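Local structure of SusD superfamily protein (Bacteroides fragilis, 3L22) at residues 359-362 and 363-366. The protein is of uncertain function but belongs to the SusD family of outer-membrane proteins and probably binds sugars at the cell surface. Numbering follows the deposited sequence.
Sequences SVDA and ATDP
Asp-365 folds its side chain back over Val-360. Its CB lies against two carbonyl oxygens, 3.5 Å from Ala-362 O and 3.6 Å from Asp-361 O. From there CG, anti to the backbone N (chi1 -167°), turns the flat face of the carboxylate to the valine, whose CG1 methyl sits against it, 3.7 Å from Asp-365 CG. The same methyl lies 3.6 Å from Asp-365 OD2, the two side chains crossing at about a right angle. At the tip the oxygens divide their work. OD2 forms a salt bridge with Arg-356 of helix 345-359 and accepts from a water 3.0 Å away, which also donates to Val-360 O at 2.9 Å. OD1 accepts from the backbone N of Leu-367. Gripped through both oxygens, the carboxylate has its rotation fixed, and the arginine would be expected to favour its charged form.

The backbone evidence is two successive i to i+3 bonds. Asp-365 N reaches Ala-362 O at 3.2 Å, nearly straight at 168°; Thr-364 N to Asp-361 O, at 3.3 Å and 142°, is weak. Thr-364 OG1 adds at most a weak link to Asp-361 OD2.

Overlapping beta turns spanning 361-364 and 362-365, followed by an Asx turn at Asp-365, thus form this surface loop between helices 345-359 and 374-388, beside the zinc-binding residue Asp-290, which Pro-366 touches.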
# COMPACT_ATOMS: atom_id res chain seq x y z
N SER A 359 6.83 21.09 -2.36
CA SER A 359 5.47 21.63 -2.37
C SER A 359 5.27 22.97 -1.64
O SER A 359 4.30 23.68 -1.91
CB SER A 359 4.52 20.58 -1.78
OG SER A 359 4.45 19.43 -2.62
N VAL A 360 6.16 23.28 -0.68
CA VAL A 360 6.01 24.44 0.23
C VAL A 360 7.26 25.28 0.15
O VAL A 360 8.32 24.79 0.41
CB VAL A 360 5.81 23.99 1.72
CG1 VAL A 360 5.76 25.19 2.69
CG2 VAL A 360 4.50 23.12 1.89
N ASP A 361 7.16 26.54 -0.22
CA ASP A 361 8.32 27.45 -0.24
C ASP A 361 8.94 27.68 1.15
O ASP A 361 8.27 28.16 2.07
CB ASP A 361 7.87 28.79 -0.79
CG ASP A 361 9.00 29.82 -0.85
OD1 ASP A 361 10.15 29.49 -1.20
OD2 ASP A 361 8.71 30.99 -0.53
N ALA A 362 10.23 27.36 1.27
CA ALA A 362 10.94 27.35 2.54
C ALA A 362 11.05 28.71 3.14
O ALA A 362 10.90 28.86 4.35
CB ALA A 362 12.34 26.75 2.37
N ALA A 363 11.30 29.71 2.30
CA ALA A 363 11.44 31.12 2.72
C ALA A 363 10.23 31.66 3.47
O ALA A 363 10.41 32.51 4.33
CB ALA A 363 11.75 32.03 1.50
N THR A 364 9.03 31.18 3.18
CA THR A 364 7.82 31.63 3.90
C THR A 364 7.11 30.51 4.71
O THR A 364 5.97 30.65 5.08
CB THR A 364 6.86 32.18 2.91
OG1 THR A 364 6.55 31.13 1.99
CG2 THR A 364 7.50 33.40 2.14
N ASP A 365 7.79 29.41 5.00
CA ASP A 365 7.20 28.27 5.73
C ASP A 365 7.14 28.57 7.26
O ASP A 365 8.15 28.93 7.86
CB ASP A 365 8.09 27.05 5.49
CG ASP A 365 7.46 25.73 5.92
OD1 ASP A 365 6.45 25.70 6.64
OD2 ASP A 365 8.02 24.69 5.49
N PRO A 366 5.99 28.38 7.88
CA PRO A 366 5.91 28.51 9.33
C PRO A 366 6.63 27.43 10.14
O PRO A 366 6.84 27.62 11.32
CB PRO A 366 4.41 28.50 9.62
CG PRO A 366 3.78 28.01 8.48
CD PRO A 366 4.66 28.18 7.29
O HOH W 1 9.56 24.12 2.93
O HOH W 2 5.84 28.70 2.36
O HOH W 3 12.58 29.85 -0.70